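Local coordinates for protein M32 carboxypeptidase (Chitinophagaceae bacterium, PDB 7A03) that probably removes amino acids one at a time from the C-terminal ends of peptides, as a metal-dependent carboxypeptidase of the M32 family, at residues 345-349 / 394-399; 360-365 / 389-394. All coordinates share one frame; numbering follows the deposited sequence.

Interaction 1. Residues 345-349 / 394-399; sequences QPSLI and LHVEVP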
loop_
_atom_site.group_PDB
_atom_site.type_symbol
_atom_site.label_atom_id
_atom_site.label_comp_id
_atom_site.label_asym_id
_atom_site.label_seq_id
_atom_site.Cartn_x
_atom_site.Cartn_y
_atom_site.Cartn_z
ATOM N N GLN A 345 -18.804 9.263 0.748
ATOM C CA GLN A 345 -19.523 9.459 1.996
ATOM C C GLN A 345 -18.527 9.538 3.142
ATOM O O GLN A 345 -17.787 8.579 3.374
ATOM C CB GLN A 345 -20.445 8.261 2.217
ATOM C CG GLN A 345 -21.294 8.333 3.461
ATOM C CD GLN A 345 -22.525 7.460 3.349
ATOM O OE1 GLN A 345 -23.450 7.769 2.600
ATOM N NE2 GLN A 345 -22.534 6.347 4.079
ATOM N N PRO A 346 -18.478 10.648 3.872
ATOM C CA PRO A 346 -17.668 10.682 5.101
ATOM C C PRO A 346 -18.074 9.544 6.027
ATOM O O PRO A 346 -19.263 9.265 6.211
ATOM C CB PRO A 346 -18.002 12.051 5.700
ATOM C CG PRO A 346 -18.409 12.883 4.507
ATOM C CD PRO A 346 -19.140 11.937 3.598
ATOM N N SER A 347 -17.075 8.856 6.576
ATOM C CA SER A 347 -17.330 7.679 7.392
ATOM C C SER A 347 -16.208 7.513 8.414
ATOM O O SER A 347 -15.216 8.248 8.412
ATOM C CB SER A 347 -17.565 6.452 6.510
ATOM O OG SER A 347 -16.413 6.149 5.744
ATOM N N LEU A 348 -16.371 6.524 9.290
ATOM C CA LEU A 348 -15.520 6.374 10.465
ATOM C C LEU A 348 -14.295 5.496 10.234
ATOM O O LEU A 348 -13.257 5.727 10.867
ATOM C CB LEU A 348 -16.342 5.792 11.620
ATOM C CG LEU A 348 -17.398 6.750 12.183
ATOM C CD1 LEU A 348 -18.473 5.996 12.943
ATOM C CD2 LEU A 348 -16.733 7.766 13.087
ATOM N N ILE A 349 -14.386 4.509 9.343
ATOM C CA ILE A 349 -13.378 3.461 9.202
ATOM C C ILE A 349 -12.587 3.695 7.924
ATOM O O ILE A 349 -13.152 3.668 6.820
ATOM C CB ILE A 349 -14.012 2.063 9.199
ATOM C CG1 ILE A 349 -14.862 1.863 10.458
ATOM C CG2 ILE A 349 -12.929 0.989 9.055
ATOM C CD1 ILE A 349 -14.071 1.971 11.760
ATOM N N LEU A 394 -13.974 15.430 8.895
ATOM C CA LEU A 394 -14.910 14.554 8.204
ATOM C C LEU A 394 -16.361 14.745 8.628
ATOM O O LEU A 394 -17.254 14.179 7.987
ATOM C CB LEU A 394 -14.495 13.084 8.378
ATOM C CG LEU A 394 -13.336 12.629 7.478
ATOM C CD1 LEU A 394 -12.780 11.277 7.915
ATOM C CD2 LEU A 394 -13.798 12.576 6.026
ATOM N N HIS A 395 -16.626 15.541 9.668
ATOM C CA HIS A 395 -17.993 15.793 10.133
ATOM C C HIS A 395 -18.696 14.510 10.571
ATOM O O HIS A 395 -19.889 14.315 10.324
ATOM C CB HIS A 395 -18.821 16.566 9.100
ATOM C CG HIS A 395 -18.133 17.784 8.568
ATOM N ND1 HIS A 395 -17.735 18.827 9.376
ATOM C CD2 HIS A 395 -17.760 18.118 7.311
ATOM C CE1 HIS A 395 -17.151 19.754 8.639
ATOM N NE2 HIS A 395 -17.152 19.349 7.382
ATOM N N VAL A 396 -17.948 13.619 11.217
ATOM C CA VAL A 396 -18.499 12.405 11.801
ATOM C C VAL A 396 -18.170 12.392 13.287
ATOM O O VAL A 396 -17.165 12.966 13.723
ATOM C CB VAL A 396 -17.991 11.132 11.096
ATOM C CG1 VAL A 396 -18.464 11.129 9.643
ATOM C CG2 VAL A 396 -16.479 11.059 11.178
ATOM N N GLU A 397 -19.045 11.751 14.068
ATOM C CA GLU A 397 -18.965 11.738 15.531
ATOM C C GLU A 397 -18.658 10.312 15.964
ATOM O O GLU A 397 -19.548 9.456 15.996
ATOM C CB GLU A 397 -20.258 12.242 16.176
ATOM C CG GLU A 397 -20.554 13.706 15.918
ATOM C CD GLU A 397 -20.946 13.964 14.479
ATOM O OE1 GLU A 397 -21.853 13.264 13.974
ATOM O OE2 GLU A 397 -20.330 14.854 13.852
ATOM N N VAL A 398 -17.394 10.065 16.295
ATOM C CA VAL A 398 -16.902 8.757 16.719
ATOM C C VAL A 398 -17.694 8.246 17.919
ATOM O O VAL A 398 -17.723 8.909 18.966
ATOM C CB VAL A 398 -15.397 8.813 17.024
ATOM C CG1 VAL A 398 -14.940 7.492 17.602
ATOM C CG2 VAL A 398 -14.609 9.141 15.763
ATOM N N PRO A 399 -18.331 7.063 17.820
ATOM C CA PRO A 399 -19.231 6.605 18.888
ATOM C C PRO A 399 -18.545 5.787 19.974
ATOM O O PRO A 399 -19.044 5.711 21.100
ATOM C CB PRO A 399 -20.256 5.759 18.124
ATOM C CG PRO A 399 -19.461 5.178 16.986
ATOM C CD PRO A 399 -18.441 6.231 16.608
#
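The line from P346 to L348 lies 35° from that of L394 to P399, the CA atoms of P346 and L394 approaching to 5.7 Å, and the two backbones run side by side with no hydrogen bond between them. Side chains fill the interval instead, and the contact is a worked example of two irregular segments meeting through van der Waals contact. At one end the pyrrolidine ring of P346 lies against L394, where helix 382-394 gives way to the loop, its CB 3.2 Å from the carbonyl oxygen of L394. The same CB meets V396 CG1 at 4.1 Å, while L394 sends CD1 to within 3.9 Å of the carbonyl oxygen of S347.

V396 stands in the middle and divides its work between its branches. CG1, anti to the carbonyl carbon (chi1 -63°), faces P346, whereas CG2 turns to L348 and touches CD2 at 3.8 Å. L348 forks in turn: CD2 crosses V398 at a slant, 3.7 Å from CG2, and CD1 ends against CD of the P399 ring, also at 3.7 Å. One leucine thus spans V396, V398 and P399, while E397 contributes little more than its backbone.

H395, with positive phi, is where the chain leaves the helical conformation, and V396 and V398 then fold back on Y390 of that helix. The loop after helix 334-341 is laid over the exit of helix 382-394 at the protein surface. With no directional bond between the segments, their mutual fit depends on van der Waals contacts of methyls, proline rings and backbone carbonyls, while L348 O is bonded outside them, to Q407.

Interaction 2. Residues 360-365 / 389-394; sequences FHIMIR and YYRQYL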
loop_
_atom_site.group_PDB
_atom_site.type_symbol
_atom_site.label_atom_id
_atom_site.label_comp_id
_atom_site.label_asym_id
_atom_site.label_seq_id
_atom_site.Cartn_x
_atom_site.Cartn_y
_atom_site.Cartn_z
ATOM N N PHE A 360 -8.580 12.127 4.021
ATOM C CA PHE A 360 -8.702 12.769 5.325
ATOM C C PHE A 360 -8.299 11.817 6.443
ATOM O O PHE A 360 -7.573 12.215 7.369
ATOM C CB PHE A 360 -10.101 13.333 5.522
ATOM C CG PHE A 360 -10.367 14.549 4.682
ATOM C CD1 PHE A 360 -10.784 14.418 3.366
ATOM C CD2 PHE A 360 -10.131 15.816 5.184
ATOM C CE1 PHE A 360 -11.001 15.541 2.581
ATOM C CE2 PHE A 360 -10.346 16.931 4.407
ATOM C CZ PHE A 360 -10.777 16.792 3.111
ATOM N N HIS A 361 -8.711 10.547 6.340
ATOM C CA HIS A 361 -8.246 9.542 7.295
ATOM C C HIS A 361 -6.724 9.560 7.365
ATOM O O HIS A 361 -6.129 9.625 8.455
ATOM C CB HIS A 361 -8.743 8.153 6.883
ATOM C CG HIS A 361 -10.233 7.979 6.947
ATOM N ND1 HIS A 361 -10.897 7.542 8.081
ATOM C CD2 HIS A 361 -11.184 8.136 5.996
ATOM C CE1 HIS A 361 -12.193 7.472 7.830
ATOM N NE2 HIS A 361 -12.394 7.828 6.573
ATOM N N ILE A 362 -6.072 9.606 6.197
ATOM C CA ILE A 362 -4.616 9.550 6.227
ATOM C C ILE A 362 -4.081 10.833 6.824
ATOM O O ILE A 362 -3.151 10.818 7.649
ATOM C CB ILE A 362 -4.047 9.274 4.824
ATOM C CG1 ILE A 362 -4.524 7.921 4.297
ATOM C CG2 ILE A 362 -2.525 9.327 4.829
ATOM C CD1 ILE A 362 -3.956 6.721 5.054
ATOM N N MET A 363 -4.684 11.963 6.459
ATOM C CA MET A 363 -4.186 13.237 6.951
ATOM C C MET A 363 -4.252 13.280 8.469
ATOM O O MET A 363 -3.297 13.722 9.130
ATOM C CB MET A 363 -4.996 14.374 6.343
ATOM C CG MET A 363 -4.418 15.747 6.602
ATOM S SD MET A 363 -5.513 17.006 5.950
ATOM C CE MET A 363 -6.867 16.897 7.117
ATOM N N ILE A 364 -5.339 12.749 9.040
ATOM C CA ILE A 364 -5.485 12.804 10.488
ATOM C C ILE A 364 -4.381 11.987 11.137
ATOM O O ILE A 364 -3.688 12.468 12.047
ATOM C CB ILE A 364 -6.893 12.345 10.901
ATOM C CG1 ILE A 364 -7.910 13.417 10.502
ATOM C CG2 ILE A 364 -6.928 12.070 12.397
ATOM C CD1 ILE A 364 -9.324 12.910 10.424
ATOM N N ARG A 365 -4.119 10.792 10.594
ATOM C CA ARG A 365 -3.058 9.962 11.154
ATOM C C ARG A 365 -1.716 10.660 11.001
ATOM O O ARG A 365 -0.902 10.693 11.944
ATOM C CB ARG A 365 -3.073 8.578 10.495
ATOM C CG ARG A 365 -4.269 7.720 10.944
ATOM C CD ARG A 365 -4.657 6.689 9.880
ATOM N NE ARG A 365 -5.764 5.816 10.279
ATOM C CZ ARG A 365 -7.037 6.208 10.400
ATOM N NH1 ARG A 365 -7.381 7.465 10.165
ATOM N NH2 ARG A 365 -7.982 5.340 10.747
ATOM N N TYR A 389 -10.362 15.465 15.653
ATOM C CA TYR A 389 -9.902 15.518 14.265
ATOM C C TYR A 389 -10.973 14.983 13.320
ATOM O O TYR A 389 -11.265 15.581 12.270
ATOM C CB TYR A 389 -8.611 14.696 14.125
ATOM C CG TYR A 389 -7.312 15.476 14.274
ATOM C CD1 TYR A 389 -6.862 16.315 13.264
ATOM C CD2 TYR A 389 -6.530 15.353 15.416
ATOM C CE1 TYR A 389 -5.675 17.023 13.395
ATOM C CE2 TYR A 389 -5.339 16.059 15.555
ATOM C CZ TYR A 389 -4.922 16.892 14.539
ATOM O OH TYR A 389 -3.743 17.591 14.667
ATOM N N TYR A 390 -11.574 13.849 13.680
ATOM C CA TYR A 390 -12.594 13.263 12.821
ATOM C C TYR A 390 -13.805 14.178 12.683
ATOM O O TYR A 390 -14.362 14.320 11.587
ATOM C CB TYR A 390 -12.999 11.883 13.330
ATOM C CG TYR A 390 -12.241 10.791 12.621
ATOM C CD1 TYR A 390 -10.898 10.576 12.881
ATOM C CD2 TYR A 390 -12.862 9.990 11.666
ATOM C CE1 TYR A 390 -10.182 9.573 12.221
ATOM C CE2 TYR A 390 -12.161 8.992 10.993
ATOM C CZ TYR A 390 -10.816 8.781 11.287
ATOM O OH TYR A 390 -10.104 7.785 10.626
ATOM N N ARG A 391 -14.226 14.813 13.775
ATOM C CA ARG A 391 -15.374 15.700 13.664
ATOM C C ARG A 391 -15.033 16.933 12.841
ATOM O O ARG A 391 -15.836 17.372 12.008
ATOM C CB ARG A 391 -15.872 16.110 15.046
ATOM C CG ARG A 391 -17.100 16.987 14.986
ATOM C CD ARG A 391 -17.842 16.925 16.284
ATOM N NE ARG A 391 -19.124 17.610 16.215
ATOM C CZ ARG A 391 -19.921 17.758 17.263
ATOM N NH1 ARG A 391 -19.547 17.267 18.437
ATOM N NH2 ARG A 391 -21.082 18.385 17.144
ATOM N N GLN A 392 -13.848 17.504 13.060
ATOM C CA GLN A 392 -13.477 18.746 12.390
ATOM C C GLN A 392 -13.383 18.549 10.883
ATOM O O GLN A 392 -13.926 19.347 10.107
ATOM C CB GLN A 392 -12.148 19.253 12.952
ATOM C CG GLN A 392 -11.599 20.465 12.220
ATOM C CD GLN A 392 -10.272 20.939 12.774
ATOM O OE1 GLN A 392 -9.810 20.465 13.814
ATOM N NE2 GLN A 392 -9.649 21.881 12.078
ATOM N N TYR A 393 -12.706 17.486 10.446
ATOM C CA TYR A 393 -12.410 17.333 9.023
ATOM C C TYR A 393 -13.388 16.448 8.262
ATOM O O TYR A 393 -13.612 16.688 7.069
ATOM C CB TYR A 393 -10.980 16.815 8.831
ATOM C CG TYR A 393 -9.949 17.851 9.227
ATOM C CD1 TYR A 393 -9.808 19.028 8.501
ATOM C CD2 TYR A 393 -9.140 17.665 10.343
ATOM C CE1 TYR A 393 -8.875 19.989 8.865
ATOM C CE2 TYR A 393 -8.204 18.618 10.713
ATOM C CZ TYR A 393 -8.082 19.778 9.971
ATOM O OH TYR A 393 -7.156 20.728 10.332
ATOM N N LEU A 394 -13.974 15.430 8.895
ATOM C CA LEU A 394 -14.910 14.554 8.204
ATOM C C LEU A 394 -16.361 14.745 8.628
ATOM O O LEU A 394 -17.254 14.179 7.987
ATOM C CB LEU A 394 -14.495 13.084 8.378
ATOM C CG LEU A 394 -13.336 12.629 7.478
ATOM C CD1 LEU A 394 -12.780 11.277 7.915
ATOM C CD2 LEU A 394 -13.798 12.576 6.026
#
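The H361 ring carries the CD1 methyl of L394 over one face, 3.9 Å from its centroid, and takes the hydroxyl of Y390 at its edge. The Y393 ring has the amide carbon of its neighbour Q392 on one face; on the other, in one of two modelled conformers, lies the M363 methyl, centred 3.8 Å above it, with SD farther out along the same normal, a provisional Met-aromatic contact. I364 CD1 sits over a face of Y390, and the planar guanidinium of R365 presents its edge to the same tyrosine's oxygen.

These groups join helices 358-374 and 382-394, whose local axes come within 10.4 Å at an angle of 137°. I364 is the central apolar residue: with CG2 anti to the backbone N, that branch packs 3.6 Å from Y389 CB, while the other branch ends on Y390. F360 CB meets L394 CD2 at 3.8 Å.

Y390 OH is the polar focus. It shares a hydrogen bond of 2.7 Å with H361 ND1 and accepts from R365 NH1 at 2.8 Å, nearly straight at 164°, and from R365 NH2 over a longer, more bent path (135°). NH1 also donates to H361 O, from the carbonyl face opposite R365 N. D408 forms a salt bridge with R365 NE. Three nitrogens from one helix thus fix the hydroxyl of the other within a largely buried interface; R365, balanced in part by D408, could polarise the phenol.

How the interactions relate
Interactions 1 and 2 both involve the end of helix 382-394 and share L394, which has each methyl in both contacts, touching the surface loop and helix 358-374 alike. Their centres are 9 Å apart, and they touch directly where the S347 and L348 carbonyl oxygens approach H361 CE1. Interaction 2 belongs to the buried helical body: it joins two helices through aromatic faces, aliphatic chains and a hydrogen-bonded cluster. Interaction 1 lies at the surface, joins loops, and uses methyl, proline and carbonyl contacts, with no hydrogen bond between its segments. The pair illustrates how polar bonding can be concentrated in the interior while the outer layer is fitted largely by apolar shape.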